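Local coordinates for protein putative platelet activating factor (Streptococcus pneumoniae, PDB 2HSJ) that is of unknown function but probably hydrolyses ester bonds, as a member of the GDSL-like lipase/acylhydrolase family of the SGNH hydrolase clan, at residues Ser43-Phe54 and Leu195-Ser206; Arg66-Leu74 and Leu91-Val102. All coordinates share one frame; numbering follows the deposited sequence.

Contact 1: residues Ser43-Phe54 and Leu195-Ser206; sequences SIVEYYPLQELF and LHLSIAGYQALS
Tyr202 lays one face of its ring against Pro49, a compact example of how one aromatic residue can tie a helix to a turn. Pro49 CD makes a CH-pi contact 3.8 Å from the Tyr202 centroid, while Leu197 CB, from the same segment as Tyr202, lies on the opposite face. The planes of the Tyr202 and Tyr48 rings are inclined at 45°, with Tyr202 CD1 over the centre of the Tyr48 ring and Leu50 CD2 on that ring's other side. Tyr48 CG lies roughly opposite its backbone N (chi1 -159°), which sends the ring along Tyr202 and its hydroxyl to Ser206. Both phenols are satisfied: Tyr202 OH donates to Ile44 O at 2.6 Å, and Tyr48 OH to Ser206 OG at 2.7 Å. Ser206 OG in turn donates to Tyr202 O (2.7 Å), which Ser206 N reaches from the other face of the carbonyl. Leu53 CD1 presses on Tyr202 CB at 3.5 Å. At the far end, Ser43 CB touches the edge of His196 at NE2 (3.6 Å). In SGNH hydrolases these two positions carry the nucleophile and general base, so the contact probably joins catalytic residues. Helix 199-209 thus backs onto helices 43-46 and 50-54, whose Val45 and Leu50 pack against strand 37-41.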
loop_
_atom_site.group_PDB
_atom_site.type_symbol
_atom_site.label_atom_id
_atom_site.label_comp_id
_atom_site.label_asym_id
_atom_site.label_seq_id
_atom_site.Cartn_x
_atom_site.Cartn_y
_atom_site.Cartn_z
ATOM N N SER D 43 10.385 -19.091 -16.188
ATOM C CA SER D 43 10.228 -19.870 -14.946
ATOM C C SER D 43 10.983 -19.247 -13.774
ATOM O O SER D 43 10.542 -19.320 -12.649
ATOM C CB SER D 43 10.770 -21.297 -15.133
ATOM O OG SER D 43 10.243 -21.881 -16.295
ATOM N N ILE D 44 12.184 -18.745 -14.028
ATOM C CA ILE D 44 12.991 -18.188 -12.949
ATOM C C ILE D 44 12.236 -17.046 -12.262
ATOM O O ILE D 44 12.330 -16.870 -11.055
ATOM C CB ILE D 44 14.371 -17.714 -13.461
ATOM C CG1 ILE D 44 15.063 -18.818 -14.251
ATOM C CG2 ILE D 44 15.240 -17.164 -12.312
ATOM C CD1 ILE D 44 15.383 -19.979 -13.464
ATOM N N VAL D 45 11.503 -16.256 -13.040
ATOM C CA VAL D 45 10.626 -15.226 -12.457
ATOM C C VAL D 45 9.416 -15.848 -11.762
ATOM O O VAL D 45 9.126 -15.498 -10.617
ATOM C CB VAL D 45 10.164 -14.223 -13.538
ATOM C CG1 VAL D 45 9.272 -13.150 -12.900
ATOM C CG2 VAL D 45 11.402 -13.598 -14.230
ATOM N N GLU D 46 8.688 -16.736 -12.448
ATOM C CA GLU D 46 7.481 -17.296 -11.827
ATOM C C GLU D 46 7.741 -17.879 -10.440
ATOM O O GLU D 46 6.925 -17.720 -9.494
ATOM C CB GLU D 46 6.820 -18.386 -12.701
ATOM C CG GLU D 46 5.472 -18.749 -12.113
ATOM C CD GLU D 46 4.778 -19.922 -12.746
ATOM O OE1 GLU D 46 5.021 -20.254 -13.939
ATOM O OE2 GLU D 46 3.949 -20.539 -12.012
ATOM N N TYR D 47 8.889 -18.548 -10.314
ATOM C CA TYR D 47 9.212 -19.274 -9.078
ATOM C C TYR D 47 10.005 -18.447 -8.068
ATOM O O TYR D 47 10.366 -18.946 -6.965
ATOM C CB TYR D 47 10.000 -20.564 -9.373
ATOM C CG TYR D 47 9.421 -21.471 -10.435
ATOM C CD1 TYR D 47 8.044 -21.567 -10.640
ATOM C CD2 TYR D 47 10.272 -22.283 -11.197
ATOM C CE1 TYR D 47 7.512 -22.455 -11.641
ATOM C CE2 TYR D 47 9.766 -23.138 -12.166
ATOM C CZ TYR D 47 8.397 -23.211 -12.380
ATOM O OH TYR D 47 7.941 -24.076 -13.364
ATOM N N TYR D 48 10.245 -17.185 -8.384
ATOM C CA TYR D 48 11.059 -16.314 -7.544
ATOM C C TYR D 48 10.295 -15.933 -6.286
ATOM O O TYR D 48 9.194 -15.344 -6.381
ATOM C CB TYR D 48 11.337 -15.053 -8.351
ATOM C CG TYR D 48 12.552 -14.212 -7.926
ATOM C CD1 TYR D 48 13.367 -13.648 -8.899
ATOM C CD2 TYR D 48 12.888 -13.999 -6.582
ATOM C CE1 TYR D 48 14.449 -12.867 -8.577
ATOM C CE2 TYR D 48 14.006 -13.179 -6.216
ATOM C CZ TYR D 48 14.805 -12.660 -7.250
ATOM O OH TYR D 48 15.902 -11.862 -6.942
ATOM N N PRO D 49 10.859 -16.236 -5.097
ATOM C CA PRO D 49 10.203 -15.808 -3.839
ATOM C C PRO D 49 10.484 -14.368 -3.564
ATOM O O PRO D 49 11.259 -13.993 -2.690
ATOM C CB PRO D 49 10.827 -16.713 -2.762
ATOM C CG PRO D 49 12.191 -17.060 -3.321
ATOM C CD PRO D 49 12.085 -17.033 -4.854
ATOM N N LEU D 50 9.807 -13.511 -4.314
ATOM C CA LEU D 50 10.082 -12.076 -4.221
ATOM C C LEU D 50 9.828 -11.460 -2.848
ATOM O O LEU D 50 10.641 -10.689 -2.347
ATOM C CB LEU D 50 9.260 -11.341 -5.271
ATOM C CG LEU D 50 9.609 -11.692 -6.700
ATOM C CD1 LEU D 50 8.484 -11.232 -7.666
ATOM C CD2 LEU D 50 10.912 -11.066 -7.095
ATOM N N GLN D 51 8.663 -11.776 -2.288
ATOM C CA GLN D 51 8.295 -11.205 -0.987
ATOM C C GLN D 51 9.322 -11.557 0.068
ATOM O O GLN D 51 9.756 -10.703 0.834
ATOM C CB GLN D 51 6.942 -11.756 -0.548
ATOM C CG GLN D 51 6.512 -11.311 0.815
ATOM C CD GLN D 51 5.424 -12.198 1.359
ATOM O OE1 GLN D 51 5.518 -13.424 1.314
ATOM N NE2 GLN D 51 4.387 -11.579 1.914
ATOM N N GLU D 52 9.655 -12.852 0.149
ATOM C CA GLU D 52 10.484 -13.301 1.260
ATOM C C GLU D 52 11.959 -12.941 1.105
ATOM O O GLU D 52 12.698 -12.987 2.103
ATOM C CB GLU D 52 10.263 -14.791 1.515
ATOM C CG GLU D 52 8.850 -15.076 1.932
ATOM C CD GLU D 52 8.679 -16.533 2.293
ATOM O OE1 GLU D 52 9.023 -16.930 3.420
ATOM O OE2 GLU D 52 8.232 -17.307 1.416
ATOM N N LEU D 53 12.371 -12.593 -0.113
ATOM C CA LEU D 53 13.790 -12.209 -0.298
ATOM C C LEU D 53 14.003 -10.708 -0.454
ATOM O O LEU D 53 15.101 -10.213 -0.139
ATOM C CB LEU D 53 14.424 -12.992 -1.457
ATOM C CG LEU D 53 14.448 -14.513 -1.228
ATOM C CD1 LEU D 53 15.087 -15.166 -2.453
ATOM C CD2 LEU D 53 15.217 -14.931 0.026
ATOM N N PHE D 54 13.010 -9.986 -0.987
ATOM C CA PHE D 54 13.128 -8.511 -1.062
ATOM C C PHE D 54 12.363 -7.766 0.040
ATOM O O PHE D 54 12.643 -6.603 0.327
ATOM C CB PHE D 54 12.631 -8.008 -2.418
ATOM C CG PHE D 54 13.543 -8.330 -3.579
ATOM C CD1 PHE D 54 14.841 -7.795 -3.637
ATOM C CD2 PHE D 54 13.091 -9.132 -4.616
ATOM C CE1 PHE D 54 15.663 -8.083 -4.721
ATOM C CE2 PHE D 54 13.883 -9.436 -5.713
ATOM C CZ PHE D 54 15.188 -8.898 -5.778
ATOM N N LEU D 195 19.748 -25.448 -14.190
ATOM C CA LEU D 195 19.090 -24.330 -14.881
ATOM C C LEU D 195 18.300 -23.443 -13.897
ATOM O O LEU D 195 18.477 -22.231 -13.862
ATOM C CB LEU D 195 18.169 -24.893 -15.968
ATOM C CG LEU D 195 17.233 -23.928 -16.687
ATOM C CD1 LEU D 195 18.012 -22.901 -17.484
ATOM C CD2 LEU D 195 16.317 -24.746 -17.580
ATOM N N HIS D 196 17.395 -24.049 -13.135
ATOM C CA HIS D 196 16.619 -23.329 -12.132
ATOM C C HIS D 196 17.411 -23.043 -10.864
ATOM O O HIS D 196 18.397 -23.748 -10.541
ATOM C CB HIS D 196 15.381 -24.150 -11.776
ATOM C CG HIS D 196 14.442 -24.301 -12.925
ATOM N ND1 HIS D 196 14.468 -25.398 -13.761
ATOM C CD2 HIS D 196 13.495 -23.465 -13.414
ATOM C CE1 HIS D 196 13.563 -25.236 -14.710
ATOM N NE2 HIS D 196 12.954 -24.079 -14.519
ATOM N N LEU D 197 16.984 -22.011 -10.151
ATOM C CA LEU D 197 17.729 -21.566 -8.992
ATOM C C LEU D 197 17.249 -22.218 -7.715
ATOM O O LEU D 197 16.033 -22.417 -7.524
ATOM C CB LEU D 197 17.618 -20.049 -8.853
ATOM C CG LEU D 197 18.206 -19.221 -9.995
ATOM C CD1 LEU D 197 18.165 -17.748 -9.618
ATOM C CD2 LEU D 197 19.670 -19.600 -10.362
ATOM N N SER D 198 18.198 -22.540 -6.838
ATOM C CA SER D 198 17.873 -22.902 -5.447
ATOM C C SER D 198 17.557 -21.633 -4.652
ATOM O O SER D 198 17.748 -20.511 -5.130
ATOM C CB SER D 198 19.097 -23.571 -4.824
ATOM O OG SER D 198 20.137 -22.593 -4.737
ATOM N N ILE D 199 17.125 -21.786 -3.404
ATOM C CA ILE D 199 16.933 -20.616 -2.568
ATOM C C ILE D 199 18.242 -19.806 -2.367
ATOM O O ILE D 199 18.214 -18.563 -2.403
ATOM C CB ILE D 199 16.205 -20.990 -1.245
ATOM C CG1 ILE D 199 14.741 -21.378 -1.528
ATOM C CG2 ILE D 199 16.303 -19.849 -0.241
ATOM C CD1 ILE D 199 13.951 -20.290 -2.276
ATOM N N ALA D 200 19.371 -20.503 -2.181
ATOM C CA ALA D 200 20.667 -19.783 -2.096
ATOM C C ALA D 200 20.926 -18.996 -3.382
ATOM O O ALA D 200 21.414 -17.868 -3.328
ATOM C CB ALA D 200 21.819 -20.748 -1.849
ATOM N N GLY D 201 20.589 -19.591 -4.527
ATOM C CA GLY D 201 20.704 -18.902 -5.821
ATOM C C GLY D 201 19.840 -17.655 -5.888
ATOM O O GLY D 201 20.302 -16.577 -6.269
ATOM N N TYR D 202 18.573 -17.792 -5.497
ATOM C CA TYR D 202 17.696 -16.613 -5.462
ATOM C C TYR D 202 18.174 -15.555 -4.465
ATOM O O TYR D 202 18.027 -14.344 -4.687
ATOM C CB TYR D 202 16.255 -17.027 -5.144
ATOM C CG TYR D 202 15.475 -17.549 -6.331
ATOM C CD1 TYR D 202 15.125 -16.681 -7.378
ATOM C CD2 TYR D 202 14.993 -18.859 -6.360
ATOM C CE1 TYR D 202 14.386 -17.118 -8.465
ATOM C CE2 TYR D 202 14.234 -19.318 -7.450
ATOM C CZ TYR D 202 13.922 -18.426 -8.484
ATOM O OH TYR D 202 13.186 -18.856 -9.553
ATOM N N GLN D 203 18.748 -15.990 -3.357
ATOM C CA GLN D 203 19.234 -15.009 -2.383
ATOM C C GLN D 203 20.373 -14.207 -3.021
ATOM O O GLN D 203 20.472 -12.983 -2.856
ATOM C CB GLN D 203 19.716 -15.726 -1.111
ATOM C CG GLN D 203 20.251 -14.752 -0.082
ATOM C CD GLN D 203 20.734 -15.456 1.149
ATOM O OE1 GLN D 203 21.502 -16.423 1.056
ATOM N NE2 GLN D 203 20.322 -14.953 2.325
ATOM N N ALA D 204 21.246 -14.930 -3.723
ATOM C CA ALA D 204 22.413 -14.279 -4.359
ATOM C C ALA D 204 21.955 -13.340 -5.473
ATOM O O ALA D 204 22.479 -12.224 -5.610
ATOM C CB ALA D 204 23.351 -15.333 -4.919
ATOM N N LEU D 205 20.983 -13.788 -6.269
ATOM C CA LEU D 205 20.406 -12.951 -7.326
ATOM C C LEU D 205 19.792 -11.688 -6.735
ATOM O O LEU D 205 19.990 -10.588 -7.248
ATOM C CB LEU D 205 19.354 -13.743 -8.132
ATOM C CG LEU D 205 18.643 -12.983 -9.273
ATOM C CD1 LEU D 205 19.646 -12.352 -10.276
ATOM C CD2 LEU D 205 17.647 -13.897 -9.971
ATOM N N SER D 206 19.075 -11.841 -5.622
ATOM C CA SER D 206 18.433 -10.708 -4.983
ATOM C C SER D 206 19.442 -9.673 -4.474
ATOM O O SER D 206 19.235 -8.453 -4.598
ATOM C CB SER D 206 17.560 -11.214 -3.835
ATOM O OG SER D 206 16.554 -12.067 -4.330
#

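Contact 2: residues Arg66-Leu74 and Leu91-Val102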
loop_
_atom_site.group_PDB
_atom_site.type_symbol
_atom_site.label_atom_id
_atom_site.label_comp_id
_atom_site.label_asym_id
_atom_site.label_seq_id
_atom_site.Cartn_x
_atom_site.Cartn_y
_atom_site.Cartn_z
ATOM N N ARG D 66 6.253 -19.971 -16.390
ATOM C CA ARG D 66 7.156 -21.070 -16.719
ATOM C C ARG D 66 7.204 -21.321 -18.218
ATOM O O ARG D 66 6.210 -21.178 -18.931
ATOM C CB ARG D 66 6.704 -22.344 -16.015
ATOM C CG ARG D 66 5.348 -22.874 -16.588
ATOM C CD ARG D 66 4.629 -23.795 -15.684
ATOM N NE ARG D 66 4.096 -23.099 -14.526
ATOM C CZ ARG D 66 3.298 -23.685 -13.653
ATOM N NH1 ARG D 66 2.928 -24.951 -13.857
ATOM N NH2 ARG D 66 2.863 -23.021 -12.600
ATOM N N GLY D 67 8.400 -21.656 -18.686
ATOM C CA GLY D 67 8.608 -22.028 -20.066
ATOM C C GLY D 67 8.535 -20.878 -21.065
ATOM O O GLY D 67 8.564 -21.120 -22.285
ATOM N N TYR D 68 8.469 -19.629 -20.587
ATOM C CA TYR D 68 8.204 -18.517 -21.519
ATOM C C TYR D 68 9.429 -18.238 -22.375
ATOM O O TYR D 68 10.558 -18.472 -21.958
ATOM C CB TYR D 68 7.885 -17.248 -20.752
ATOM C CG TYR D 68 6.552 -16.594 -21.073
ATOM C CD1 TYR D 68 5.431 -17.349 -21.465
ATOM C CD2 TYR D 68 6.391 -15.206 -20.899
ATOM C CE1 TYR D 68 4.184 -16.710 -21.690
ATOM C CE2 TYR D 68 5.172 -14.588 -21.105
ATOM C CZ TYR D 68 4.093 -15.331 -21.481
ATOM O OH TYR D 68 2.899 -14.713 -21.688
ATOM N N GLN D 69 9.155 -17.751 -23.567
ATOM C CA GLN D 69 10.162 -17.341 -24.533
ATOM C C GLN D 69 9.785 -15.949 -24.969
ATOM O O GLN D 69 8.647 -15.532 -24.803
ATOM C CB GLN D 69 10.143 -18.237 -25.762
ATOM C CG GLN D 69 10.499 -19.673 -25.485
ATOM C CD GLN D 69 10.235 -20.551 -26.696
ATOM O OE1 GLN D 69 9.498 -21.524 -26.616
ATOM N NE2 GLN D 69 10.825 -20.199 -27.822
ATOM N N THR D 70 10.726 -15.249 -25.597
ATOM C CA THR D 70 10.496 -13.850 -25.993
ATOM C C THR D 70 9.280 -13.690 -26.907
ATOM O O THR D 70 8.518 -12.748 -26.784
ATOM C CB THR D 70 11.750 -13.198 -26.671
ATOM O OG1 THR D 70 12.034 -13.864 -27.915
ATOM C CG2 THR D 70 12.996 -13.226 -25.715
ATOM N N GLY D 71 9.090 -14.616 -27.841
ATOM C CA GLY D 71 7.935 -14.518 -28.741
ATOM C C GLY D 71 6.587 -14.649 -28.045
ATOM O O GLY D 71 5.629 -13.951 -28.402
ATOM N N LEU D 72 6.517 -15.538 -27.045
ATOM C CA LEU D 72 5.270 -15.754 -26.316
ATOM C C LEU D 72 4.947 -14.519 -25.483
ATOM O O LEU D 72 3.781 -14.092 -25.383
ATOM C CB LEU D 72 5.396 -16.970 -25.388
ATOM C CG LEU D 72 5.721 -18.314 -26.036
ATOM C CD1 LEU D 72 6.018 -19.363 -24.938
ATOM C CD2 LEU D 72 4.575 -18.773 -26.932
ATOM N N LEU D 73 5.991 -13.928 -24.911
ATOM C CA LEU D 73 5.810 -12.726 -24.094
ATOM C C LEU D 73 5.320 -11.565 -24.937
ATOM O O LEU D 73 4.390 -10.858 -24.552
ATOM C CB LEU D 73 7.102 -12.350 -23.347
ATOM C CG LEU D 73 7.152 -10.997 -22.639
ATOM C CD1 LEU D 73 6.041 -10.980 -21.589
ATOM C CD2 LEU D 73 8.523 -10.788 -21.992
ATOM N N LEU D 74 5.938 -11.376 -26.095
ATOM C CA LEU D 74 5.494 -10.311 -26.977
ATOM C C LEU D 74 4.021 -10.463 -27.381
ATOM O O LEU D 74 3.243 -9.510 -27.313
ATOM C CB LEU D 74 6.388 -10.248 -28.226
ATOM C CG LEU D 74 5.926 -9.229 -29.276
ATOM C CD1 LEU D 74 5.927 -7.786 -28.725
ATOM C CD2 LEU D 74 6.783 -9.355 -30.532
ATOM N N LEU D 91 12.947 -7.522 -16.449
ATOM C CA LEU D 91 12.684 -8.504 -17.471
ATOM C C LEU D 91 13.818 -9.537 -17.497
ATOM O O LEU D 91 14.980 -9.206 -17.754
ATOM C CB LEU D 91 12.573 -7.791 -18.815
ATOM C CG LEU D 91 12.283 -8.677 -19.997
ATOM C CD1 LEU D 91 11.036 -9.518 -19.758
ATOM C CD2 LEU D 91 12.144 -7.768 -21.238
ATOM N N LEU D 92 13.449 -10.802 -17.269
ATOM C CA LEU D 92 14.397 -11.909 -17.304
ATOM C C LEU D 92 13.808 -12.944 -18.243
ATOM O O LEU D 92 12.855 -13.669 -17.906
ATOM C CB LEU D 92 14.650 -12.548 -15.915
ATOM C CG LEU D 92 15.607 -13.749 -15.940
ATOM C CD1 LEU D 92 16.982 -13.399 -16.594
ATOM C CD2 LEU D 92 15.792 -14.222 -14.522
ATOM N N ILE D 93 14.385 -13.035 -19.433
ATOM C CA ILE D 93 13.853 -13.934 -20.437
ATOM C C ILE D 93 14.912 -14.203 -21.474
ATOM O O ILE D 93 15.811 -13.373 -21.676
ATOM C CB ILE D 93 12.543 -13.346 -21.073
ATOM C CG1 ILE D 93 11.748 -14.450 -21.805
ATOM C CG2 ILE D 93 12.854 -12.098 -21.927
ATOM C CD1 ILE D 93 10.314 -14.101 -22.009
ATOM N N GLY D 94 14.806 -15.381 -22.101
ATOM C CA GLY D 94 15.685 -15.742 -23.194
ATOM C C GLY D 94 16.288 -17.114 -23.036
ATOM O O GLY D 94 16.639 -17.716 -24.050
ATOM N N THR D 95 16.412 -17.634 -21.808
ATOM C CA THR D 95 17.058 -18.951 -21.649
ATOM C C THR D 95 16.297 -20.029 -22.407
ATOM O O THR D 95 16.900 -20.988 -22.875
ATOM C CB THR D 95 17.337 -19.346 -20.177
ATOM O OG1 THR D 95 18.331 -20.395 -20.140
ATOM C CG2 THR D 95 16.069 -19.797 -19.443
ATOM N N ASN D 96 14.982 -19.852 -22.532
ATOM C CA ASN D 96 14.170 -20.842 -23.226
ATOM C C ASN D 96 14.211 -20.646 -24.725
ATOM O O ASN D 96 14.087 -21.627 -25.478
ATOM C CB ASN D 96 12.754 -20.896 -22.664
ATOM C CG ASN D 96 12.751 -21.314 -21.208
ATOM O OD1 ASN D 96 13.580 -22.117 -20.781
ATOM N ND2 ASN D 96 11.870 -20.716 -20.417
ATOM N N ASP D 97 14.463 -19.418 -25.169
ATOM C CA ASP D 97 14.750 -19.187 -26.589
ATOM C C ASP D 97 16.037 -19.934 -26.960
ATOM O O ASP D 97 16.085 -20.626 -27.966
ATOM C CB ASP D 97 14.926 -17.690 -26.861
ATOM C CG ASP D 97 13.649 -16.900 -26.674
ATOM O OD1 ASP D 97 13.086 -16.432 -27.704
ATOM O OD2 ASP D 97 13.225 -16.733 -25.500
ATOM N N ILE D 98 17.073 -19.811 -26.131
ATOM C CA ILE D 98 18.310 -20.565 -26.358
ATOM C C ILE D 98 18.041 -22.083 -26.346
ATOM O O ILE D 98 18.514 -22.811 -27.214
ATOM C CB ILE D 98 19.406 -20.188 -25.333
ATOM C CG1 ILE D 98 19.851 -18.737 -25.555
ATOM C CG2 ILE D 98 20.601 -21.207 -25.446
ATOM C CD1 ILE D 98 20.827 -18.241 -24.505
ATOM N N GLY D 99 17.270 -22.549 -25.371
ATOM C CA GLY D 99 16.988 -23.995 -25.255
ATOM C C GLY D 99 16.160 -24.573 -26.403
ATOM O O GLY D 99 16.150 -25.812 -26.608
ATOM N N LYS D 100 15.470 -23.698 -27.148
ATOM C CA LYS D 100 14.673 -24.071 -28.331
ATOM C C LYS D 100 15.341 -23.681 -29.646
ATOM O O LYS D 100 14.729 -23.811 -30.725
ATOM C CB LYS D 100 13.295 -23.409 -28.264
ATOM C CG LYS D 100 12.358 -24.015 -27.244
ATOM C CD LYS D 100 11.824 -25.346 -27.703
ATOM C CE LYS D 100 10.990 -26.009 -26.618
ATOM N NZ LYS D 100 10.581 -27.378 -27.084
ATOM N N ASP D 101 16.582 -23.210 -29.568
ATOM C CA ASP D 101 17.363 -22.831 -30.759
ATOM C C ASP D 101 16.709 -21.720 -31.614
ATOM O O ASP D 101 16.864 -21.679 -32.841
ATOM C CB ASP D 101 17.701 -24.075 -31.604
ATOM C CG ASP D 101 19.066 -23.989 -32.253
ATOM O OD1 ASP D 101 19.915 -23.168 -31.826
ATOM O OD2 ASP D 101 19.293 -24.751 -33.216
ATOM N N VAL D 102 15.996 -20.809 -30.956
ATOM C CA VAL D 102 15.450 -19.596 -31.593
ATOM C C VAL D 102 16.612 -18.723 -32.084
ATOM O O VAL D 102 17.570 -18.549 -31.338
ATOM C CB VAL D 102 14.604 -18.795 -30.577
ATOM C CG1 VAL D 102 14.206 -17.436 -31.154
ATOM C CG2 VAL D 102 13.380 -19.592 -30.205
HETATM O O HOH W 1 13.227 -17.737 -21.453
HETATM O O HOH W 2 10.672 -16.794 -28.988
#
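The Asn96 amide holds Tyr68 O almost in its plane, while the Gln69 amide is turned 82° to it and one face of the Tyr68 ring carries Leu72 C and Leu73 N. Asn96 and Asp97 belong to the GTND block of the SGNH hydrolase fold, just after strand 88-92; in relatives the Asn position lines the oxyanion hole together with the Gly67 position. Asn96 ND2 donates to Tyr68 O at 3.0 Å. The next residue, Asp97, turns its carboxylate to the start of helix 70-75. Its OD2 takes Thr70 N on the syn lone pair at 2.9 Å, and its OD1 takes Thr70 OG1 at 2.8 Å, 34° out of the carboxylate plane. Thr70 OG1 stands between the backbone N and the carbonyl carbon (chi1 65°), which brings it round to that oxygen. The helix N-terminus would probably stabilise the negative charge. Beneath, Ile93 CD1 abuts the Gln69 carbonyl carbon at 3.5 Å and Leu73 CD2 meets Leu91 CD1 at 3.6 Å, an apolar layer continued by helix 104-121. Two waters finish the joint: one links Gly71 N to Asp97 OD1, and the other donates to Tyr68 O while accepting from Gly94 N and Asn96 N.

How the contacts relate
Contact 2 is nested along the chain inside the loop closed by contact 1; their centres are 18 Å apart, yet their ends touch. Ser43 OG probably accepts from Gly67 N (3.0 Å) and stands 4.6 Å from Asn96 ND2, while Glu46 OE2 bridges to Arg66 NH2 at 2.8 Å. Contact 1 thus supplies the probable nucleophile and base, Ser43 and His196, and contact 2 the probable oxyanion-hole residues Gly67 and Asn96, the four positions that give SGNH hydrolases their name. The pair exemplifies an active site assembled from loops at one end of a parallel sheet. A magnesium ion lies about 13 Å from the side chain of Phe54 and one about 13 Å from that of Leu91; the magnesium site at Ala164, Tyr167 and Val170 involves none of the four segments.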